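Local atomic coordinates of uracil-DNA glycosylase (Sulfolobus tokodaii str. 7, PDB entry 4ZBY), a protein that is a uracil-DNA glycosylase superfamily protein of alpha/beta fold that carries an iron/sulfur cluster and bound uracil. Residues A[44-56]-A[75-87]. Numbering follows the deposited sequence. Where two conformers were deposited one is given.
Sequences PGENEDKEGRPFV and RDQVFITNVVKCR. With URA (uracil), chain C; SF4 (iron/sulfur cluster), chain B.
Pro44 and Arg87 bring the two backbones within 4.8 Å (CA to CA), and Pro54 and Thr81 meet at 6.0 Å, so that residues 44-56 meet the chain of strand 79-82 near both of their own ends. Pro44, a compact ring without an N-H, sets its CD 3.2 Å from Val84 O. Arg87 CG stands anti to the backbone N (chi1 -175°) and the chain stays extended to NE, which lays one guanidinium face over Glu46 CA. The Glu46 carboxylate, salt-bridged to Lys50 NZ, lies alongside, where its charge probably attracts Arg87 although no N-H points at it; a water links Asp49 OD1 to Arg87 N, while Thr24 N also holds that oxygen. At the other end Arg75, long and rich in N-H groups, grips two successive carbonyls: NH2 gives a nearly straight bond to Pro54 O (3.0 Å, 165° at the hydrogen), and NH1 a more bent one to Phe55 O. Glu30 forms salt bridges to both Arg75 and Arg53, probably offsetting their like charges. Ile80, beta-branched and apolar, puts CG2 at the edge of the Phe55 ring, 3.5 Å from CD2, and against Pro54 CG. Phe55 spreads a ring face against uracil, with N3 3.3 Å above its plane. Asn82, whose amide both donates and accepts, reads the uracil edge: OD1 takes N3-H at 2.7 Å and ND2 gives to O4, which Phe55 N also binds. Cys86 SG, a sulfur suited to iron, binds FE3. With His164 and Glu42 also bonded to uracil, this is the uracil pocket of the uracil-DNA glycosylase superfamily fold, and the chain from Asn82 leads on to Cys86 at the iron/sulfur cluster.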
loop_
_atom_site.group_PDB
_atom_site.type_symbol
_atom_site.label_atom_id
_atom_site.label_comp_id
_atom_site.label_asym_id
_atom_site.label_seq_id
_atom_site.Cartn_x
_atom_site.Cartn_y
_atom_site.Cartn_z
ATOM N N PRO A 44 1.796 5.422 8.040
ATOM C CA PRO A 44 1.008 5.166 9.246
ATOM C C PRO A 44 0.317 6.406 9.773
ATOM O O PRO A 44 0.889 7.504 9.759
ATOM C CB PRO A 44 2.059 4.700 10.273
ATOM C CG PRO A 44 3.204 4.253 9.494
ATOM C CD PRO A 44 3.194 4.967 8.177
ATOM N N GLY A 45 -0.898 6.236 10.277
ATOM C CA GLY A 45 -1.483 7.285 11.080
ATOM C C GLY A 45 -1.297 7.023 12.564
ATOM O O GLY A 45 -0.431 6.249 12.980
ATOM N N GLU A 46 -2.133 7.673 13.370
ATOM C CA GLU A 46 -2.000 7.617 14.816
ATOM C C GLU A 46 -2.160 6.203 15.383
ATOM O O GLU A 46 -1.367 5.772 16.228
ATOM C CB GLU A 46 -3.034 8.556 15.469
ATOM C CG GLU A 46 -2.942 8.632 16.972
ATOM C CD GLU A 46 -3.959 9.593 17.574
ATOM O OE1 GLU A 46 -4.793 10.140 16.824
ATOM O OE2 GLU A 46 -3.917 9.798 18.806
ATOM N N ASN A 47 -3.213 5.496 14.982
ATOM C CA ASN A 47 -3.453 4.170 15.543
ATOM C C ASN A 47 -2.425 3.171 15.053
ATOM O O ASN A 47 -2.029 2.257 15.783
ATOM C CB ASN A 47 -4.863 3.686 15.203
ATOM C CG ASN A 47 -5.932 4.553 15.831
ATOM O OD1 ASN A 47 -6.806 5.081 15.143
ATOM N ND2 ASN A 47 -5.853 4.723 17.144
ATOM N N GLU A 48 -1.985 3.349 13.820
ATOM C CA GLU A 48 -0.942 2.489 13.259
ATOM C C GLU A 48 0.354 2.616 14.051
ATOM O O GLU A 48 1.013 1.638 14.356
ATOM C CB GLU A 48 -0.700 2.847 11.787
ATOM C CG GLU A 48 -1.847 2.432 10.867
ATOM C CD GLU A 48 -3.073 3.306 11.004
ATOM O OE1 GLU A 48 -2.962 4.500 11.421
ATOM O OE2 GLU A 48 -4.172 2.798 10.706
ATOM N N ASP A 49 0.719 3.850 14.367
ATOM C CA ASP A 49 1.900 4.153 15.164
ATOM C C ASP A 49 1.804 3.510 16.544
ATOM O O ASP A 49 2.759 2.906 17.038
ATOM C CB ASP A 49 2.039 5.687 15.275
ATOM C CG ASP A 49 3.186 6.131 16.167
ATOM O OD1 ASP A 49 4.331 5.728 15.933
ATOM O OD2 ASP A 49 2.936 6.922 17.100
ATOM N N LYS A 50 0.642 3.662 17.171
ATOM C CA LYS A 50 0.420 3.101 18.500
ATOM C C LYS A 50 0.541 1.583 18.476
ATOM O O LYS A 50 1.048 0.978 19.427
ATOM C CB LYS A 50 -0.956 3.495 19.035
ATOM C CG LYS A 50 -1.052 4.889 19.596
ATOM C CD LYS A 50 -2.341 5.051 20.393
ATOM C CE LYS A 50 -2.423 6.406 21.074
ATOM N NZ LYS A 50 -2.931 7.475 20.163
ATOM N N GLU A 51 0.063 0.975 17.398
ATOM C CA GLU A 51 -0.045 -0.482 17.346
ATOM C C GLU A 51 1.082 -1.197 16.618
ATOM O O GLU A 51 1.247 -2.393 16.796
ATOM C CB GLU A 51 -1.392 -0.879 16.714
ATOM C CG GLU A 51 -2.561 -0.552 17.627
ATOM C CD GLU A 51 -3.915 -0.835 17.000
ATOM O OE1 GLU A 51 -4.076 -1.903 16.370
ATOM O OE2 GLU A 51 -4.818 0.022 17.146
ATOM N N GLY A 52 1.845 -0.490 15.792
ATOM C CA GLY A 52 2.861 -1.125 14.961
ATOM C C GLY A 52 2.317 -1.905 13.764
ATOM O O GLY A 52 2.982 -2.790 13.228
ATOM N N ARG A 53 1.100 -1.569 13.345
ATOM C CA ARG A 53 0.352 -2.340 12.339
ATOM C C ARG A 53 -0.239 -1.380 11.321
ATOM O O ARG A 53 -0.641 -0.303 11.701
ATOM C CB ARG A 53 -0.776 -3.133 12.995
ATOM C CG ARG A 53 -0.396 -3.916 14.233
ATOM C CD ARG A 53 -1.590 -4.688 14.696
ATOM N NE ARG A 53 -2.184 -5.366 13.549
ATOM C CZ ARG A 53 -3.435 -5.805 13.502
ATOM N NH1 ARG A 53 -4.235 -5.665 14.558
ATOM N NH2 ARG A 53 -3.877 -6.404 12.405
ATOM N N PRO A 54 -0.303 -1.765 10.033
ATOM C CA PRO A 54 -0.862 -0.861 9.028
ATOM C C PRO A 54 -2.397 -0.898 9.018
ATOM O O PRO A 54 -3.006 -1.926 9.347
ATOM C CB PRO A 54 -0.284 -1.399 7.716
ATOM C CG PRO A 54 -0.164 -2.861 7.971
ATOM C CD PRO A 54 0.197 -3.023 9.436
ATOM N N PHE A 55 -3.000 0.225 8.639
ATOM C CA PHE A 55 -4.433 0.284 8.382
ATOM C C PHE A 55 -5.283 -0.370 9.499
ATOM O O PHE A 55 -6.004 -1.371 9.290
ATOM C CB PHE A 55 -4.721 -0.331 6.997
ATOM C CG PHE A 55 -4.365 0.587 5.845
ATOM C CD1 PHE A 55 -5.119 1.725 5.597
ATOM C CD2 PHE A 55 -3.272 0.329 5.029
ATOM C CE1 PHE A 55 -4.815 2.565 4.542
ATOM C CE2 PHE A 55 -2.948 1.175 3.990
ATOM C CZ PHE A 55 -3.717 2.281 3.734
ATOM N N VAL A 56 -5.218 0.224 10.692
ATOM C CA VAL A 56 -6.015 -0.262 11.829
ATOM C C VAL A 56 -6.944 0.798 12.424
ATOM O O VAL A 56 -7.765 0.502 13.290
ATOM C CB VAL A 56 -5.114 -0.830 12.968
ATOM C CG1 VAL A 56 -4.539 -2.168 12.561
ATOM C CG2 VAL A 56 -3.993 0.140 13.373
ATOM N N ARG A 75 -7.420 -10.325 5.974
ATOM C CA ARG A 75 -6.137 -9.619 5.916
ATOM C C ARG A 75 -4.947 -10.573 5.865
ATOM O O ARG A 75 -3.937 -10.275 5.234
ATOM C CB ARG A 75 -5.966 -8.687 7.127
ATOM C CG ARG A 75 -6.925 -7.528 7.169
ATOM C CD ARG A 75 -6.872 -6.865 8.551
ATOM N NE ARG A 75 -5.537 -6.377 8.915
ATOM C CZ ARG A 75 -5.131 -5.112 8.780
ATOM N NH1 ARG A 75 -5.948 -4.194 8.284
ATOM N NH2 ARG A 75 -3.902 -4.762 9.145
ATOM N N ASP A 76 -5.040 -11.715 6.537
ATOM C CA ASP A 76 -3.916 -12.632 6.538
ATOM C C ASP A 76 -3.686 -13.305 5.182
ATOM O O ASP A 76 -2.682 -14.010 5.003
ATOM C CB ASP A 76 -4.103 -13.698 7.631
ATOM C CG ASP A 76 -4.016 -13.099 9.029
ATOM O OD1 ASP A 76 -3.228 -12.150 9.199
ATOM O OD2 ASP A 76 -4.743 -13.561 9.940
ATOM N N GLN A 77 -4.575 -13.067 4.212
ATOM C CA GLN A 77 -4.378 -13.652 2.890
ATOM C C GLN A 77 -3.774 -12.658 1.917
ATOM O O GLN A 77 -3.448 -13.029 0.801
ATOM C CB GLN A 77 -5.691 -14.170 2.297
ATOM C CG GLN A 77 -6.363 -15.293 3.073
ATOM C CD GLN A 77 -7.738 -15.635 2.555
ATOM O OE1 GLN A 77 -8.679 -14.880 2.725
ATOM N NE2 GLN A 77 -7.869 -16.804 1.936
ATOM N N VAL A 78 -3.618 -11.406 2.345
ATOM C CA VAL A 78 -3.031 -10.374 1.468
ATOM C C VAL A 78 -1.808 -9.796 2.157
ATOM O O VAL A 78 -1.451 -10.255 3.261
ATOM C CB VAL A 78 -4.035 -9.275 1.150
ATOM C CG1 VAL A 78 -5.224 -9.906 0.412
ATOM C CG2 VAL A 78 -4.509 -8.566 2.430
ATOM N N PHE A 79 -1.122 -8.849 1.518
ATOM C CA PHE A 79 -0.035 -8.158 2.194
ATOM C C PHE A 79 -0.317 -6.678 2.164
ATOM O O PHE A 79 -0.720 -6.142 1.127
ATOM C CB PHE A 79 1.333 -8.459 1.555
ATOM C CG PHE A 79 2.492 -8.005 2.405
ATOM C CD1 PHE A 79 3.001 -6.731 2.266
ATOM C CD2 PHE A 79 3.048 -8.859 3.368
ATOM C CE1 PHE A 79 4.076 -6.294 3.065
ATOM C CE2 PHE A 79 4.103 -8.441 4.175
ATOM C CZ PHE A 79 4.603 -7.142 4.022
ATOM N N ILE A 80 -0.140 -6.020 3.312
ATOM C CA ILE A 80 -0.521 -4.608 3.441
ATOM C C ILE A 80 0.629 -3.803 4.023
ATOM O O ILE A 80 1.174 -4.175 5.062
ATOM C CB ILE A 80 -1.746 -4.443 4.369
ATOM C CG1 ILE A 80 -2.962 -5.187 3.798
ATOM C CG2 ILE A 80 -2.042 -2.948 4.570
ATOM C CD1 ILE A 80 -4.160 -5.244 4.805
ATOM N N THR A 81 1.021 -2.744 3.335
ATOM C CA THR A 81 2.085 -1.904 3.853
ATOM C C THR A 81 1.908 -0.488 3.308
ATOM O O THR A 81 0.839 -0.152 2.807
ATOM C CB THR A 81 3.475 -2.503 3.509
ATOM O OG1 THR A 81 4.498 -1.747 4.185
ATOM C CG2 THR A 81 3.733 -2.517 2.011
ATOM N N ASN A 82 2.943 0.331 3.458
ATOM C CA ASN A 82 2.932 1.734 3.042
ATOM C C ASN A 82 4.262 2.100 2.423
ATOM O O ASN A 82 5.261 1.448 2.685
ATOM C CB ASN A 82 2.677 2.680 4.220
ATOM C CG ASN A 82 1.304 2.501 4.843
ATOM O OD1 ASN A 82 0.301 2.885 4.269
ATOM N ND2 ASN A 82 1.262 1.916 6.031
ATOM N N VAL A 83 4.287 3.176 1.638
ATOM C CA VAL A 83 5.535 3.610 1.022
ATOM C C VAL A 83 6.492 4.185 2.085
ATOM O O VAL A 83 7.713 4.028 1.977
ATOM C CB VAL A 83 5.264 4.632 -0.112
ATOM C CG1 VAL A 83 4.578 5.873 0.429
ATOM C CG2 VAL A 83 6.550 4.990 -0.846
ATOM N N VAL A 84 5.940 4.817 3.128
ATOM C CA VAL A 84 6.728 5.283 4.252
ATOM C C VAL A 84 6.229 4.548 5.491
ATOM O O VAL A 84 5.019 4.343 5.652
ATOM C CB VAL A 84 6.601 6.813 4.426
ATOM C CG1 VAL A 84 7.112 7.276 5.778
ATOM C CG2 VAL A 84 7.385 7.493 3.296
ATOM N N LYS A 85 7.149 4.135 6.349
ATOM C CA LYS A 85 6.758 3.215 7.405
ATOM C C LYS A 85 6.735 3.786 8.833
ATOM O O LYS A 85 6.429 3.067 9.803
ATOM C CB LYS A 85 7.642 1.968 7.296
ATOM C CG LYS A 85 7.302 1.199 5.992
ATOM C CD LYS A 85 8.428 0.292 5.580
ATOM C CE LYS A 85 7.927 -0.844 4.717
ATOM N NZ LYS A 85 7.328 -0.434 3.408
ATOM N N CYS A 86 6.980 5.089 8.969
ATOM C CA CYS A 86 6.774 5.771 10.242
ATOM C C CYS A 86 5.798 6.922 10.073
ATOM O O CYS A 86 5.700 7.497 9.004
ATOM C CB CYS A 86 8.084 6.301 10.808
ATOM S SG CYS A 86 9.207 4.914 11.163
ATOM N N ARG A 87 5.060 7.206 11.138
ATOM C CA ARG A 87 4.072 8.304 11.149
ATOM C C ARG A 87 4.716 9.680 11.078
ATOM O O ARG A 87 5.456 10.066 11.966
ATOM C CB ARG A 87 3.223 8.223 12.420
ATOM C CG ARG A 87 2.084 9.233 12.492
ATOM C CD ARG A 87 1.613 9.405 13.927
ATOM N NE ARG A 87 0.383 10.186 13.988
ATOM C CZ ARG A 87 -0.183 10.606 15.116
ATOM N NH1 ARG A 87 -1.304 11.308 15.070
ATOM N NH2 ARG A 87 0.369 10.322 16.289
HETATM N N1 URA C . -3.134 5.575 6.087
HETATM C C2 URA C . -2.224 4.941 5.314
HETATM O O2 URA C . -1.794 5.407 4.275
HETATM N N3 URA C . -1.663 3.846 5.841
HETATM C C4 URA C . -1.921 3.319 7.056
HETATM O O4 URA C . -1.387 2.271 7.379
HETATM C C5 URA C . -2.883 3.999 7.830
HETATM C C6 URA C . -3.480 5.108 7.332
HETATM FE FE1 SF4 B . 12.290 6.714 7.998
HETATM FE FE2 SF4 B . 13.263 4.296 8.567
HETATM FE FE3 SF4 B . 10.848 5.021 9.521
HETATM FE FE4 SF4 B . 11.169 4.527 6.923
HETATM S S1 SF4 B . 11.347 3.023 8.617
HETATM S S2 SF4 B . 10.049 6.257 7.814
HETATM S S3 SF4 B . 13.288 5.302 6.564
HETATM S S4 SF4 B . 12.886 5.986 10.025
HETATM O O HOH W 1 4.942 5.267 13.285
#